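Orotidine 5'-phosphate decarboxylase (Streptomyces avermitilis, PDB 3V75) probably catalyses the decarboxylation of orotidine 5'-phosphate to UMP, the last step of de novo UMP biosynthesis. Local coordinates at residues F67-H78 against V273-R284. Numbering follows the deposited sequence. Where two conformers were deposited one is given.
Sequences FSRTVVEALGEH and VLRHGPDVRALR
The guanidinium of R284, in the conformer described here, one of two deposited, lies flat over one face of the H78 imidazole, the centres 3.5 Å apart and the planes inclined by 12°. R284 leaves its helix with CG anti to the backbone N and bends at chi2 (67°), laying CD and the guanidinium over the ring. E77 CB covers the opposite face, while in this conformer R284 NE forms a salt bridge with D288. With an alanine in place of H78, the guanidinium would probably lose its stacking partner and be freer to turn about its bond to D288.

Away from this stacked pair the contact is aliphatic. A74 suits the closest backbone approach, 5.1 Å between its CA and that of V280: its small CB packs against both V280 CB and L283 CD1, each 3.9 Å away. T70 turns its methyl, CG2, to L283 CD1 and P278 O, while OG1 bonds to R66. The branched L75 serves two neighbours, CD1 meeting V273 CG1 tip to tip and CD2 resting on the backbone at L283 and R284. Deeper in, L274 CD2 lies 3.9 Å from V71 CG2 and also touches the F67 ring.

D279 caps helix 280-299, its OD1 accepting from A282 N. Segments 67-75 and 280-284 cross at -62°, joining helix 61-75, between strands 42-45 and 81-84, to helix 280-299, after strand 265-269, the neighbour of 42-45 where the TIM barrel closes.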
ATOM      1  N   PHE A  67     -22.626  -2.526  -8.300  1.00 10.73           N
ATOM      2  CA  PHE A  67     -22.032  -1.254  -8.731  1.00 11.22           C
ATOM      3  C   PHE A  67     -20.947  -1.530  -9.783  1.00 11.08           C
ATOM      4  O   PHE A  67     -20.926  -0.935 -10.874  1.00 10.79           O
ATOM      5  CB  PHE A  67     -21.413  -0.572  -7.515  1.00  9.94           C
ATOM      6  CG  PHE A  67     -20.724   0.729  -7.803  1.00 10.05           C
ATOM      7  CD1 PHE A  67     -19.401   0.761  -8.234  1.00 13.41           C
ATOM      8  CD2 PHE A  67     -21.380   1.943  -7.597  1.00 11.55           C
ATOM      9  CE1 PHE A  67     -18.755   1.961  -8.477  1.00 11.67           C
ATOM     10  CE2 PHE A  67     -20.723   3.174  -7.826  1.00 11.67           C
ATOM     11  CZ  PHE A  67     -19.410   3.175  -8.279  1.00 13.10           C
ATOM     12  N   SER A  68     -20.006  -2.397  -9.424  1.00 11.22           N
ATOM     13  CA  SER A  68     -18.857  -2.668 -10.280  1.00 10.10           C
ATOM     14  C   SER A  68     -19.284  -3.266 -11.627  1.00 10.17           C
ATOM     15  O   SER A  68     -18.792  -2.865 -12.703  1.00 11.55           O
ATOM     16  CB  SER A  68     -17.902  -3.601  -9.518  1.00 11.81           C
ATOM     17  OG  SER A  68     -17.423  -2.926  -8.366  1.00 12.70           O
ATOM     18  N   ARG A  69     -20.221  -4.194 -11.575  1.00 12.37           N
ATOM     19  CA  ARG A  69     -20.712  -4.810 -12.784  1.00 14.97           C
ATOM     20  C   ARG A  69     -21.363  -3.776 -13.704  1.00 13.39           C
ATOM     21  O   ARG A  69     -21.153  -3.798 -14.922  1.00 14.85           O
ATOM     22  CB  ARG A  69     -21.710  -5.915 -12.413  1.00 17.77           C
ATOM     23  CG  ARG A  69     -22.328  -6.549 -13.608  1.00 19.45           C
ATOM     24  CD  ARG A  69     -23.201  -7.732 -13.190  1.00 22.37           C
ATOM     25  NE  ARG A  69     -23.957  -8.143 -14.364  1.00 28.83           N
ATOM     26  CZ  ARG A  69     -24.703  -9.235 -14.413  1.00 35.53           C
ATOM     27  NH1 ARG A  69     -24.769 -10.017 -13.329  1.00 31.03           N
ATOM     28  NH2 ARG A  69     -25.365  -9.526 -15.542  1.00 35.50           N
ATOM     29  N   THR A  70     -22.163  -2.884 -13.134  1.00 13.04           N
ATOM     30  CA  THR A  70     -22.860  -1.890 -13.941  1.00 13.52           C
ATOM     31  C   THR A  70     -21.869  -0.922 -14.571  1.00 11.63           C
ATOM     32  O   THR A  70     -22.033  -0.534 -15.742  1.00 10.48           O
ATOM     33  CB  THR A  70     -23.870  -1.115 -13.071  1.00 14.75           C
ATOM     34  OG1 THR A  70     -24.928  -2.008 -12.740  1.00 16.78           O
ATOM     35  CG2 THR A  70     -24.410   0.120 -13.808  1.00 16.03           C
ATOM     36  N   VAL A  71     -20.845  -0.520 -13.810  1.00 10.60           N
ATOM     37  CA  VAL A  71     -19.857   0.408 -14.355  1.00  8.80           C
ATOM     38  C   VAL A  71     -19.192  -0.186 -15.574  1.00  8.79           C
ATOM     39  O   VAL A  71     -19.094   0.478 -16.608  1.00  9.32           O
ATOM     40  CB  VAL A  71     -18.798   0.863 -13.320  1.00  8.40           C
ATOM     41  CG1 VAL A  71     -17.694   1.694 -14.013  1.00 10.77           C
ATOM     42  CG2 VAL A  71     -19.484   1.675 -12.196  1.00 11.66           C
ATOM     43  N   VAL A  72     -18.760  -1.450 -15.492  1.00  8.86           N
ATOM     44  CA  VAL A  72     -18.092  -2.036 -16.650  1.00  9.78           C
ATOM     45  C   VAL A  72     -19.046  -2.331 -17.798  1.00 10.75           C
ATOM     46  O   VAL A  72     -18.688  -2.155 -18.969  1.00 10.24           O
ATOM     47  CB  VAL A  72     -17.299  -3.291 -16.246  1.00 10.63           C
ATOM     48  CG1 VAL A  72     -16.655  -3.909 -17.473  1.00 12.57           C
ATOM     49  CG2 VAL A  72     -16.244  -2.903 -15.187  1.00 12.70           C
ATOM     50  N   GLU A  73     -20.266  -2.760 -17.490  1.00 10.46           N
ATOM     51  CA  GLU A  73     -21.236  -2.983 -18.570  1.00 11.34           C
ATOM     52  C   GLU A  73     -21.542  -1.692 -19.317  1.00 11.33           C
ATOM     53  O   GLU A  73     -21.615  -1.681 -20.547  1.00 12.28           O
ATOM     54  CB  GLU A  73     -22.542  -3.584 -18.043  1.00 13.50           C
ATOM     55  CG  GLU A  73     -22.322  -5.026 -17.623  1.00 14.06           C
ATOM     56  CD  GLU A  73     -23.520  -5.670 -16.967  1.00 18.42           C
ATOM     57  OE1 GLU A  73     -24.475  -4.949 -16.536  1.00 21.11           O
ATOM     58  OE2 GLU A  73     -23.517  -6.939 -16.843  1.00 21.88           O
ATOM     59  N   ALA A  74     -21.731  -0.607 -18.563  1.00 10.93           N
ATOM     60  CA  ALA A  74     -22.090   0.672 -19.173  1.00 11.09           C
ATOM     61  C   ALA A  74     -20.945   1.267 -19.951  1.00 10.50           C
ATOM     62  O   ALA A  74     -21.143   1.824 -21.036  1.00 11.14           O
ATOM     63  CB  ALA A  74     -22.523   1.676 -18.089  1.00 13.72           C
ATOM     64  N   LEU A  75     -19.747   1.185 -19.392  1.00  9.74           N
ATOM     65  CA  LEU A  75     -18.617   1.965 -19.892  1.00  9.63           C
ATOM     66  C   LEU A  75     -17.442   1.184 -20.489  1.00  9.90           C
ATOM     67  O   LEU A  75     -16.590   1.790 -21.128  1.00 10.47           O
ATOM     68  CB  LEU A  75     -18.073   2.853 -18.750  1.00  8.50           C
ATOM     69  CG  LEU A  75     -19.075   3.907 -18.234  1.00  8.71           C
ATOM     70  CD1 LEU A  75     -18.411   4.660 -17.075  1.00  9.39           C
ATOM     71  CD2 LEU A  75     -19.515   4.852 -19.341  1.00 12.99           C
ATOM     72  N   GLY A  76     -17.417  -0.145 -20.298  1.00  9.79           N
ATOM     73  CA  GLY A  76     -16.211  -0.920 -20.609  1.00 10.33           C
ATOM     74  C   GLY A  76     -15.796  -0.826 -22.063  1.00  9.67           C
ATOM     75  O   GLY A  76     -14.602  -0.834 -22.351  1.00 10.42           O
ATOM     76  N   GLU A  77     -16.758  -0.715 -22.972  1.00 11.65           N
ATOM     77  CA  GLU A  77     -16.435  -0.599 -24.392  1.00 12.06           C
ATOM     78  C   GLU A  77     -16.161   0.825 -24.841  1.00 12.73           C
ATOM     79  O   GLU A  77     -15.775   1.045 -26.003  1.00 14.96           O
ATOM     80  CB  GLU A  77     -17.535  -1.215 -25.249  1.00 13.65           C
ATOM     81  CG  GLU A  77     -17.640  -2.733 -24.994  1.00 18.51           C
ATOM     82  CD  GLU A  77     -18.587  -3.456 -25.973  1.00 33.76           C
ATOM     83  OE1 GLU A  77     -19.100  -2.811 -26.938  1.00 32.23           O
ATOM     84  OE2 GLU A  77     -18.823  -4.670 -25.755  1.00 42.24           O
ATOM     85  N   HIS A  78     -16.353   1.792 -23.938  1.00 11.67           N
ATOM     86  CA  HIS A  78     -16.401   3.198 -24.335  1.00 11.35           C
ATOM     87  C   HIS A  78     -15.321   4.044 -23.771  1.00 10.88           C
ATOM     88  O   HIS A  78     -14.979   5.071 -24.346  1.00 15.16           O
ATOM     89  CB  HIS A  78     -17.782   3.778 -24.014  1.00 15.10           C
ATOM     90  CG  HIS A  78     -18.868   2.936 -24.600  1.00 14.51           C
ATOM     91  ND1 HIS A  78     -19.023   2.785 -25.968  1.00 22.26           N
ATOM     92  CD2 HIS A  78     -19.770   2.107 -24.024  1.00 16.71           C
ATOM     93  CE1 HIS A  78     -19.997   1.917 -26.207  1.00 26.49           C
ATOM     94  NE2 HIS A  78     -20.468   1.488 -25.047  1.00 22.13           N
ATOM     95  N   VAL A 273     -18.568  11.319 -13.333  1.00  7.15           N
ATOM     96  CA  VAL A 273     -19.225  10.269 -14.115  1.00  8.13           C
ATOM     97  C   VAL A 273     -20.093   9.361 -13.235  1.00  7.10           C
ATOM     98  O   VAL A 273     -21.276   9.128 -13.531  1.00  7.80           O
ATOM     99  CB  VAL A 273     -18.189   9.407 -14.908  1.00  7.90           C
ATOM    100  CG1 VAL A 273     -18.834   8.168 -15.499  1.00  8.29           C
ATOM    101  CG2 VAL A 273     -17.549  10.262 -16.022  1.00  8.37           C
ATOM    102  N   LEU A 274     -19.515   8.863 -12.156  1.00  7.67           N
ATOM    103  CA  LEU A 274     -20.173   7.857 -11.340  1.00  7.07           C
ATOM    104  C   LEU A 274     -21.464   8.302 -10.679  1.00  8.59           C
ATOM    105  O   LEU A 274     -22.337   7.452 -10.418  1.00 10.02           O
ATOM    106  CB  LEU A 274     -19.211   7.306 -10.266  1.00  8.03           C
ATOM    107  CG  LEU A 274     -17.948   6.622 -10.843  1.00  9.15           C
ATOM    108  CD1 LEU A 274     -16.963   6.284  -9.705  1.00  9.30           C
ATOM    109  CD2 LEU A 274     -18.274   5.333 -11.672  1.00 10.10           C
ATOM    110  N   ARG A 275     -21.603   9.595 -10.377  1.00  7.20           N
ATOM    111  CA  ARG A 275     -22.851  10.017  -9.720  1.00  9.07           C
ATOM    112  C   ARG A 275     -24.066   9.799 -10.611  1.00 10.20           C
ATOM    113  O   ARG A 275     -25.200   9.829 -10.115  1.00 11.35           O
ATOM    114  CB  ARG A 275     -22.815  11.489  -9.317  1.00 10.94           C
ATOM    115  CG  ARG A 275     -22.840  12.482 -10.469  1.00  8.77           C
ATOM    116  CD  ARG A 275     -22.837  13.891  -9.887  1.00 10.75           C
ATOM    117  NE  ARG A 275     -22.880  14.937 -10.901  1.00 12.27           N
ATOM    118  CZ  ARG A 275     -23.993  15.396 -11.464  1.00 15.75           C
ATOM    119  NH1 ARG A 275     -25.161  14.859 -11.144  1.00 15.66           N
ATOM    120  NH2 ARG A 275     -23.922  16.370 -12.373  1.00 20.43           N
ATOM    121  N   HIS A 276     -23.849   9.604 -11.914  1.00  8.33           N
ATOM    122  CA  HIS A 276     -24.960   9.394 -12.849  1.00  9.09           C
ATOM    123  C   HIS A 276     -25.488   7.974 -12.883  1.00 10.55           C
ATOM    124  O   HIS A 276     -26.552   7.731 -13.449  1.00 11.33           O
ATOM    125  CB  HIS A 276     -24.564   9.848 -14.241  1.00  8.28           C
ATOM    126  CG  HIS A 276     -24.301  11.313 -14.298  1.00  9.35           C
ATOM    127  ND1 HIS A 276     -25.320  12.235 -14.298  1.00 12.02           N
ATOM    128  CD2 HIS A 276     -23.139  12.014 -14.293  1.00  9.85           C
ATOM    129  CE1 HIS A 276     -24.798  13.454 -14.322  1.00 12.30           C
ATOM    130  NE2 HIS A 276     -23.479  13.350 -14.320  1.00 10.55           N
ATOM    131  N   GLY A 277     -24.775   7.024 -12.286  1.00 10.49           N
ATOM    132  CA  GLY A 277     -25.309   5.685 -12.151  1.00 12.83           C
ATOM    133  C   GLY A 277     -26.472   5.693 -11.167  1.00 11.16           C
ATOM    134  O   GLY A 277     -26.661   6.642 -10.387  1.00 13.57           O
ATOM    135  N   PRO A 278     -27.261   4.627 -11.185  1.00 11.73           N
ATOM    136  CA  PRO A 278     -27.014   3.406 -11.978  1.00 10.53           C
ATOM    137  C   PRO A 278     -27.498   3.430 -13.439  1.00 11.42           C
ATOM    138  O   PRO A 278     -27.443   2.416 -14.146  1.00 11.90           O
ATOM    139  CB  PRO A 278     -27.742   2.323 -11.180  1.00 16.04           C
ATOM    140  CG  PRO A 278     -28.776   3.033 -10.414  1.00 17.10           C
ATOM    141  CD  PRO A 278     -28.359   4.472 -10.220  1.00 15.17           C
ATOM    142  N   ASP A 279     -28.013   4.573 -13.899  1.00  8.89           N
ATOM    143  CA  ASP A 279     -28.559   4.699 -15.258  1.00  8.69           C
ATOM    144  C   ASP A 279     -27.436   4.568 -16.291  1.00  9.80           C
ATOM    145  O   ASP A 279     -26.522   5.414 -16.342  1.00  8.34           O
ATOM    146  CB  ASP A 279     -29.242   6.073 -15.345  1.00  9.03           C
ATOM    147  CG  ASP A 279     -29.869   6.354 -16.660  1.00  8.16           C
ATOM    148  OD1 ASP A 279     -29.400   5.929 -17.747  1.00  7.99           O
ATOM    149  OD2 ASP A 279     -30.925   7.038 -16.634  1.00 11.05           O
ATOM    150  N   VAL A 280     -27.486   3.512 -17.100  1.00  7.81           N
ATOM    151  CA  VAL A 280     -26.370   3.224 -17.995  1.00  8.45           C
ATOM    152  C   VAL A 280     -26.255   4.259 -19.105  1.00  8.08           C
ATOM    153  O   VAL A 280     -25.130   4.577 -19.533  1.00  9.26           O
ATOM    154  CB  VAL A 280     -26.427   1.782 -18.564  1.00  8.46           C
ATOM    155  CG1 VAL A 280     -26.328   0.774 -17.409  1.00 10.56           C
ATOM    156  CG2 VAL A 280     -27.713   1.586 -19.416  1.00 11.74           C
ATOM    157  N   ARG A 281     -27.372   4.818 -19.579  1.00  7.46           N
ATOM    158  CA  ARG A 281     -27.260   5.861 -20.595  1.00  8.17           C
ATOM    159  C   ARG A 281     -26.680   7.127 -19.967  1.00  8.60           C
ATOM    160  O   ARG A 281     -25.908   7.831 -20.620  1.00  9.09           O
ATOM    161  CB  ARG A 281     -28.610   6.203 -21.236  1.00  8.30           C
ATOM    162  CG  ARG A 281     -29.202   5.092 -22.076  1.00  8.82           C
ATOM    163  CD  ARG A 281     -30.590   5.480 -22.584  1.00  9.57           C
ATOM    164  NE  ARG A 281     -31.227   4.359 -23.304  1.00 10.16           N
ATOM    165  CZ  ARG A 281     -32.529   4.282 -23.576  1.00 10.87           C
ATOM    166  NH1 ARG A 281     -33.352   5.243 -23.180  1.00 11.09           N
ATOM    167  NH2 ARG A 281     -33.016   3.205 -24.222  1.00 11.48           N
ATOM    168  N   ALA A 282     -27.058   7.419 -18.728  1.00  7.55           N
ATOM    169  CA  ALA A 282     -26.532   8.616 -18.058  1.00  7.58           C
ATOM    170  C   ALA A 282     -25.020   8.476 -17.820  1.00  8.50           C
ATOM    171  O   ALA A 282     -24.267   9.451 -17.984  1.00  7.42           O
ATOM    172  CB  ALA A 282     -27.253   8.864 -16.749  1.00  9.10           C
ATOM    173  N   LEU A 283     -24.566   7.270 -17.446  1.00  6.27           N
ATOM    174  CA  LEU A 283     -23.123   7.023 -17.246  1.00  5.71           C
ATOM    175  C   LEU A 283     -22.366   7.227 -18.547  1.00  7.89           C
ATOM    176  O   LEU A 283     -21.351   7.931 -18.578  1.00  6.86           O
ATOM    177  CB  LEU A 283     -22.898   5.581 -16.750  1.00  6.70           C
ATOM    178  CG  LEU A 283     -23.214   5.395 -15.270  1.00  7.14           C
ATOM    179  CD1 LEU A 283     -23.395   3.888 -14.955  1.00  9.77           C
ATOM    180  CD2 LEU A 283     -22.115   6.034 -14.398  1.00  7.17           C
ATOM    181  N   ARG A 284     -22.856   6.624 -19.623  1.00  7.95           N
ATOM    182  CA  ARG A 284     -22.251   6.760 -20.940  0.54  6.17           C
ATOM    183  C   ARG A 284     -22.188   8.224 -21.398  1.00  9.49           C
ATOM    184  O   ARG A 284     -21.182   8.702 -21.938  1.00  9.45           O
ATOM    185  CB  ARG A 284     -23.042   5.927 -21.953  0.54  9.26           C
ATOM    186  CG  ARG A 284     -22.591   6.132 -23.375  0.54 11.09           C
ATOM    187  CD  ARG A 284     -21.200   5.616 -23.641  0.54 12.19           C
ATOM    188  NE  ARG A 284     -20.823   5.896 -25.032  0.54 21.28           N
ATOM    189  CZ  ARG A 284     -21.236   5.175 -26.070  0.54 23.25           C
ATOM    190  NH1 ARG A 284     -22.048   4.141 -25.885  0.54 26.42           N
ATOM    191  NH2 ARG A 284     -20.888   5.507 -27.317  0.54 26.72           N
TER